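Poly(Beta-D-mannuronate) lyase (Pseudopedobacter saltans, PDB 7O79) probably cleaves poly(beta-D-mannuronate), the mannuronate polymer of alginate, as a beta-helical polysaccharide lyase of family 6. Local coordinates at residues 95-100 with 124-129; 231-236 with 254-259; 290-295 with 380-385. All blocks are in the same frame, centred on the assembly; numbering follows the deposited sequence.

Contact 1. Residues 95-100 with 124-129; sequences SDYCKL and GNNNLM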
# COMPACT_ATOMS: atom_id res chain seq x y z
N SER A 95 19.51 4.40 -2.45
CA SER A 95 20.58 3.43 -2.71
C SER A 95 20.02 2.04 -2.42
O SER A 95 18.80 1.85 -2.41
CB SER A 95 21.82 3.78 -1.88
OG SER A 95 22.95 3.06 -2.33
N ASP A 96 20.89 1.07 -2.16
CA ASP A 96 20.48 -0.32 -2.00
C ASP A 96 20.86 -0.86 -0.63
O ASP A 96 21.85 -0.45 -0.03
CB ASP A 96 21.09 -1.26 -3.06
CG ASP A 96 20.94 -0.74 -4.48
OD1 ASP A 96 19.92 -0.08 -4.79
OD2 ASP A 96 21.82 -1.06 -5.29
N TYR A 97 20.04 -1.79 -0.14
CA TYR A 97 20.33 -2.54 1.08
C TYR A 97 20.56 -1.61 2.27
O TYR A 97 21.47 -1.83 3.08
CB TYR A 97 21.52 -3.48 0.88
CG TYR A 97 21.13 -4.79 0.21
CD1 TYR A 97 20.46 -5.77 0.93
CD2 TYR A 97 21.45 -5.04 -1.12
CE1 TYR A 97 20.09 -6.97 0.34
CE2 TYR A 97 21.10 -6.24 -1.72
CZ TYR A 97 20.43 -7.20 -0.98
OH TYR A 97 20.05 -8.40 -1.54
N CYS A 98 19.75 -0.57 2.39
CA CYS A 98 19.75 0.25 3.60
C CYS A 98 18.56 -0.12 4.48
O CYS A 98 17.63 -0.79 4.04
CB CYS A 98 19.74 1.74 3.26
SG CYS A 98 21.20 2.27 2.33
N LYS A 99 18.62 0.32 5.74
CA LYS A 99 17.59 -0.00 6.70
C LYS A 99 17.27 1.19 7.58
O LYS A 99 18.18 1.83 8.11
CB LYS A 99 17.99 -1.20 7.58
CG LYS A 99 16.89 -1.61 8.58
CD LYS A 99 17.19 -2.95 9.27
CE LYS A 99 18.64 -3.05 9.71
NZ LYS A 99 18.81 -3.75 11.02
N LEU A 100 15.98 1.45 7.77
CA LEU A 100 15.50 2.40 8.76
C LEU A 100 14.74 1.62 9.82
O LEU A 100 13.86 0.82 9.49
CB LEU A 100 14.57 3.44 8.15
CG LEU A 100 13.92 4.40 9.16
CD1 LEU A 100 15.00 5.33 9.70
CD2 LEU A 100 12.78 5.21 8.56
N GLY A 124 15.41 2.87 -4.85
CA GLY A 124 16.57 2.01 -4.82
C GLY A 124 16.11 0.63 -4.40
O GLY A 124 14.92 0.39 -4.17
N ASN A 125 17.06 -0.30 -4.29
CA ASN A 125 16.69 -1.71 -4.20
C ASN A 125 17.02 -2.37 -2.87
O ASN A 125 17.97 -2.02 -2.17
CB ASN A 125 17.33 -2.51 -5.34
CG ASN A 125 17.09 -1.87 -6.68
OD1 ASN A 125 15.97 -1.88 -7.20
ND2 ASN A 125 18.14 -1.32 -7.27
N ASN A 126 16.20 -3.37 -2.53
CA ASN A 126 16.45 -4.22 -1.36
C ASN A 126 16.55 -3.43 -0.06
O ASN A 126 17.31 -3.79 0.84
CB ASN A 126 17.69 -5.09 -1.59
CG ASN A 126 17.64 -5.82 -2.90
OD1 ASN A 126 17.98 -5.27 -3.95
ND2 ASN A 126 17.17 -7.05 -2.87
N ASN A 127 15.76 -2.37 0.08
CA ASN A 127 15.75 -1.60 1.31
C ASN A 127 14.68 -2.11 2.29
O ASN A 127 13.68 -2.73 1.90
CB ASN A 127 15.55 -0.12 1.02
CG ASN A 127 16.64 0.45 0.09
OD1 ASN A 127 17.78 0.67 0.52
ND2 ASN A 127 16.29 0.69 -1.17
N LEU A 128 14.89 -1.82 3.57
CA LEU A 128 14.04 -2.31 4.65
C LEU A 128 13.69 -1.19 5.61
O LEU A 128 14.56 -0.44 6.04
CB LEU A 128 14.74 -3.45 5.40
CG LEU A 128 14.00 -4.04 6.61
CD1 LEU A 128 12.62 -4.56 6.24
CD2 LEU A 128 14.84 -5.16 7.18
N MET A 129 12.40 -1.06 5.91
CA MET A 129 11.89 -0.21 6.99
C MET A 129 11.08 -1.06 7.94
O MET A 129 10.12 -1.71 7.52
CB MET A 129 10.98 0.91 6.48
CG MET A 129 10.77 2.04 7.48
SD MET A 129 9.96 3.54 6.83
CE MET A 129 8.34 2.92 6.35
O HOH W 1 18.65 3.29 0.05
O HOH W 2 18.15 -3.63 3.79
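The N127 amide bridges to the backbone of the preceding coil as a rung of an asparagine ladder, the motif that joins neighbouring coils of a parallel beta-helix at a turn. Its OD1 accepts from C98 N at 3.0 Å, the donor tilted 24° from the carbonyl plane. ND2 donates to S95 O at 3.0 Å, that oxygen lying almost in the amide plane. With chi1 at -58°, CG sits beside the backbone N and the amide reaches both partners. N154 repeats the scheme on N127 N and G124 O. Along the turn, D96 OD1 takes the N125 backbone N at 2.9 Å, on the anti side but well out of the carboxylate plane, and N125 O receives Y97 N. N126 CB lies over one face of the Y97 ring, 3.4 Å from its centroid, in a CH-pi contact, the amide nearly parallel to the ring. K99 and L100 pair in parallel with L128 and M129, and L100 CD2 touches M129 SD at 3.7 Å. Because OD1 also takes a water bound by S95 N and ND2 has a further partner, both polar atoms of N127 are satisfied, and bonds at both ends probably fix its rotation.

Contact 2. Residues 231-236 with 254-259; sequences GIVGRS and GSYGIR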
# COMPACT_ATOMS: atom_id res chain seq x y z
N GLY A 231 -9.84 1.25 1.17
CA GLY A 231 -9.57 -0.17 1.10
C GLY A 231 -8.16 -0.44 0.61
O GLY A 231 -7.40 0.48 0.29
N ILE A 232 -7.82 -1.73 0.55
CA ILE A 232 -6.55 -2.19 0.00
C ILE A 232 -6.78 -2.45 -1.48
O ILE A 232 -7.65 -3.25 -1.84
CB ILE A 232 -6.06 -3.47 0.71
CG1 ILE A 232 -5.74 -3.19 2.18
CG2 ILE A 232 -4.81 -4.02 -0.00
CD1 ILE A 232 -5.43 -4.47 2.99
N VAL A 233 -6.05 -1.74 -2.34
CA VAL A 233 -6.43 -1.67 -3.75
C VAL A 233 -5.24 -2.05 -4.64
O VAL A 233 -4.17 -1.44 -4.56
CB VAL A 233 -6.96 -0.27 -4.11
CG1 VAL A 233 -7.26 -0.18 -5.60
CG2 VAL A 233 -8.22 0.03 -3.32
N GLY A 234 -5.44 -3.06 -5.49
CA GLY A 234 -4.64 -3.23 -6.69
C GLY A 234 -5.20 -2.36 -7.81
O GLY A 234 -6.13 -2.76 -8.51
N ARG A 235 -4.68 -1.15 -7.96
CA ARG A 235 -5.21 -0.22 -8.97
C ARG A 235 -4.71 -0.54 -10.37
O ARG A 235 -5.48 -0.49 -11.34
CB ARG A 235 -4.84 1.22 -8.60
CG ARG A 235 -5.19 2.25 -9.67
CD ARG A 235 -6.69 2.32 -9.97
NE ARG A 235 -6.97 3.31 -11.00
CZ ARG A 235 -6.88 3.10 -12.31
NH1 ARG A 235 -6.57 1.88 -12.79
NH2 ARG A 235 -7.13 4.10 -13.16
N SER A 236 -3.41 -0.82 -10.50
CA SER A 236 -2.78 -1.15 -11.77
C SER A 236 -1.87 -2.34 -11.54
O SER A 236 -1.57 -2.71 -10.40
CB SER A 236 -1.99 0.04 -12.34
OG SER A 236 -2.88 0.99 -12.86
N GLY A 254 -17.12 4.83 5.16
CA GLY A 254 -16.16 4.86 4.06
C GLY A 254 -15.15 3.72 4.02
O GLY A 254 -14.38 3.63 3.06
N SER A 255 -15.09 2.88 5.05
CA SER A 255 -14.22 1.72 5.02
C SER A 255 -14.74 0.67 4.05
O SER A 255 -15.95 0.47 3.89
CB SER A 255 -14.08 1.11 6.42
OG SER A 255 -15.36 0.75 6.92
N TYR A 256 -13.81 -0.04 3.43
CA TYR A 256 -14.17 -1.22 2.66
C TYR A 256 -12.98 -2.17 2.64
O TYR A 256 -11.96 -1.93 3.29
CB TYR A 256 -14.70 -0.80 1.29
CG TYR A 256 -13.73 -0.30 0.25
CD1 TYR A 256 -13.06 -1.17 -0.61
CD2 TYR A 256 -13.57 1.07 0.04
CE1 TYR A 256 -12.20 -0.69 -1.61
CE2 TYR A 256 -12.72 1.56 -0.95
CZ TYR A 256 -12.05 0.67 -1.78
OH TYR A 256 -11.23 1.17 -2.77
N GLY A 257 -13.15 -3.28 1.93
CA GLY A 257 -12.19 -4.35 2.00
C GLY A 257 -11.08 -4.31 0.97
O GLY A 257 -10.13 -3.50 1.07
N ILE A 258 -11.17 -5.20 -0.01
CA ILE A 258 -10.14 -5.40 -1.01
C ILE A 258 -10.72 -5.13 -2.39
O ILE A 258 -11.86 -5.52 -2.68
CB ILE A 258 -9.55 -6.83 -0.89
CG1 ILE A 258 -8.89 -7.00 0.49
CG2 ILE A 258 -8.57 -7.14 -1.99
CD1 ILE A 258 -8.73 -8.45 0.96
N ARG A 259 -9.95 -4.45 -3.23
CA ARG A 259 -10.37 -4.12 -4.59
C ARG A 259 -9.23 -4.34 -5.57
O ARG A 259 -8.11 -3.88 -5.34
CB ARG A 259 -10.86 -2.68 -4.66
CG ARG A 259 -10.89 -2.13 -6.06
CD ARG A 259 -11.86 -0.97 -6.18
NE ARG A 259 -11.33 0.31 -5.72
CZ ARG A 259 -10.62 1.17 -6.47
NH1 ARG A 259 -10.27 0.86 -7.71
NH2 ARG A 259 -10.25 2.33 -5.95
O HOH W 3 -8.96 -1.52 -8.93
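G231 and Y256 begin the pairing of two parallel strands, 231-236 and 255-259, whose short axes come within 4.7 Å at their closest, 20° from parallel. Three backbone bonds alternate across it: I232 N gives to G257 O, R259 N gives to I232 O at 2.9 Å, and G234 N gives to R259 O at 2.8 Å. Both carbonyl and NH of I232 are thus used here, whereas V233 turns its backbone to I211 and L213 in the preceding coil. The CA register passes from G231-Y256 straight to I232-I258, skipping G257, although its carbonyl takes the I232 N-H.

The polar end of R259 is shared among several acceptors. NE donates to Y256 OH at 3.1 Å with an N-H...O angle of 161°, close to the guanidinium plane. NH1 reaches a water, weakly, and that water donates to G234 O; NH2 has a long, weak ion pair with E209. V233 CG1 lies over the centre of the guanidinium face, 3.7 Å above it. The bend at chi3, 81°, turns the guanidinium back over V233. Y256 presents a ring face to G231, whose CA stands 3.8 Å from the centroid in a CH-pi contact; having no side chain, G231 lets the ring come this close. R235, the neighbouring positive charge, is engaged elsewhere, with R311 O and the Y312 ring.

The I232 and I258 side chains share the other face and both touch I242. Parallel strands of successive coils with aligned isoleucines characterise a right-handed parallel beta-helix of the pectate-lyase-like clan.

Contact 3. Residues 290-295 with 380-385; sequences KALTDK and PILANF
L292 and F385 approach from opposite directions, and the leucine meets the ring at its edge: CD2 stands 4.1 Å from CE2, near the ring plane. The other methyl, CD1, is equally near CE2 but also touches L382 CD2 at 3.8 Å, the two leucine side chains crossing at about a right angle. One isobutyl group therefore spreads its two branches between a ring edge and a methyl. CG of L292 is anti to the carbonyl carbon (chi1 -65°), which aims the fork at 380-385. Beside it, T293 and I381 also cross at roughly 90°, with T293 CG2 meeting I381 CD1 at 3.7 Å. The other branch of T293 faces its own chain: OG1 accepts from K295 N at 3.0 Å, forming an ST turn. Replacing T293 with glycine would probably leave I381 CD1 without its methyl partner and K295 N without its acceptor, freeing the turn to move.

Outside the two segments, Q347 bonds to L292 N and K290 O, and the F385 ring meets Y287 edge-to-face. No hydrogen bond spans the two segments, which bury 183 Å² together. Their association is therefore likely to rest mainly on apolar contact, which imposes little directional constraint.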
# COMPACT_ATOMS: atom_id res chain seq x y z
N LYS A 290 -9.81 -2.04 -30.11
CA LYS A 290 -10.26 -1.10 -31.13
C LYS A 290 -11.31 -0.18 -30.51
O LYS A 290 -11.80 -0.42 -29.40
CB LYS A 290 -10.81 -1.84 -32.35
CG LYS A 290 -12.17 -2.43 -32.14
CD LYS A 290 -12.54 -3.39 -33.26
N ALA A 291 -11.64 0.88 -31.24
CA ALA A 291 -12.68 1.79 -30.79
C ALA A 291 -14.04 1.17 -31.07
O ALA A 291 -14.35 0.81 -32.21
CB ALA A 291 -12.55 3.15 -31.49
N LEU A 292 -14.86 1.03 -30.01
CA LEU A 292 -16.21 0.49 -30.17
C LEU A 292 -17.19 1.56 -30.64
O LEU A 292 -18.21 1.23 -31.24
CB LEU A 292 -16.69 -0.10 -28.84
CG LEU A 292 -15.94 -1.33 -28.32
CD1 LEU A 292 -16.54 -1.78 -26.98
CD2 LEU A 292 -15.99 -2.45 -29.36
N THR A 293 -16.90 2.84 -30.34
CA THR A 293 -17.63 4.00 -30.83
C THR A 293 -16.63 5.08 -31.20
O THR A 293 -15.45 5.03 -30.85
CB THR A 293 -18.59 4.59 -29.79
OG1 THR A 293 -17.83 5.41 -28.90
CG2 THR A 293 -19.33 3.51 -29.00
N ASP A 294 -17.13 6.13 -31.87
CA ASP A 294 -16.27 7.24 -32.26
C ASP A 294 -15.81 8.08 -31.08
O ASP A 294 -15.00 8.99 -31.28
CB ASP A 294 -16.98 8.13 -33.27
CG ASP A 294 -17.22 7.41 -34.57
OD1 ASP A 294 -16.39 6.54 -34.89
OD2 ASP A 294 -18.21 7.69 -35.27
N LYS A 295 -16.31 7.81 -29.87
CA LYS A 295 -16.04 8.66 -28.72
C LYS A 295 -14.87 8.18 -27.87
O LYS A 295 -14.47 8.90 -26.94
CB LYS A 295 -17.29 8.77 -27.84
CG LYS A 295 -18.52 9.22 -28.65
CD LYS A 295 -19.46 10.04 -27.82
CE LYS A 295 -20.60 10.62 -28.69
NZ LYS A 295 -20.07 11.40 -29.85
N PRO A 380 -26.28 -3.30 -28.18
CA PRO A 380 -25.93 -4.15 -29.33
C PRO A 380 -24.44 -4.18 -29.65
O PRO A 380 -23.94 -5.22 -30.09
CB PRO A 380 -26.74 -3.52 -30.46
CG PRO A 380 -27.98 -3.07 -29.74
CD PRO A 380 -27.37 -2.37 -28.54
N ILE A 381 -23.72 -3.07 -29.45
CA ILE A 381 -22.30 -3.08 -29.78
C ILE A 381 -21.47 -3.88 -28.79
O ILE A 381 -20.27 -4.05 -29.02
CB ILE A 381 -21.74 -1.66 -29.87
CG1 ILE A 381 -21.75 -1.01 -28.49
CG2 ILE A 381 -22.50 -0.84 -30.90
CD1 ILE A 381 -21.09 0.32 -28.49
N LEU A 382 -22.06 -4.38 -27.70
CA LEU A 382 -21.39 -5.30 -26.78
C LEU A 382 -21.89 -6.74 -26.91
O LEU A 382 -21.52 -7.58 -26.07
CB LEU A 382 -21.57 -4.82 -25.34
CG LEU A 382 -21.19 -3.38 -25.06
CD1 LEU A 382 -21.16 -3.14 -23.56
CD2 LEU A 382 -19.81 -3.09 -25.68
N ALA A 383 -22.68 -7.05 -27.93
CA ALA A 383 -23.37 -8.34 -27.98
C ALA A 383 -22.40 -9.51 -28.16
O ALA A 383 -22.61 -10.58 -27.58
CB ALA A 383 -24.42 -8.32 -29.09
N ASN A 384 -21.34 -9.34 -28.94
CA ASN A 384 -20.49 -10.48 -29.27
C ASN A 384 -19.36 -10.69 -28.28
O ASN A 384 -18.51 -11.55 -28.52
CB ASN A 384 -19.93 -10.34 -30.69
CG ASN A 384 -21.02 -10.35 -31.72
OD1 ASN A 384 -22.13 -10.83 -31.44
ND2 ASN A 384 -20.73 -9.84 -32.91
N PHE A 385 -19.33 -9.94 -27.20
CA PHE A 385 -18.34 -10.13 -26.16
C PHE A 385 -18.77 -11.29 -25.28
O PHE A 385 -19.86 -11.27 -24.70
CB PHE A 385 -18.20 -8.86 -25.33
CG PHE A 385 -17.26 -7.86 -25.93
CD1 PHE A 385 -15.89 -7.98 -25.76
CD2 PHE A 385 -17.75 -6.81 -26.68
CE1 PHE A 385 -15.03 -7.06 -26.32
CE2 PHE A 385 -16.89 -5.88 -27.25
CZ PHE A 385 -15.53 -6.01 -27.07

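In the fold
Following the chain from the N terminus, the three contacts come in series, and none encloses or crosses another. Contact 1 closes a loop of 23 residues, joining the starts of strands 99-106 and 128-135 in adjacent coils. Contact 2 closes a still shorter one of 17 residues, pairing strands 230-236 and 255-260 on a different face of the helix. Contact 3 spans 84 intervening residues, several strands among them, and brings together two loops, one after strand 280-283 and one after 371-373. The centres of contacts 1 and 3 lie about 47 Å apart, on opposite sides of the chain's centre. Contacts 1 and 2 are thus coil-to-coil joints, contact 3 a peripheral loop-to-loop link.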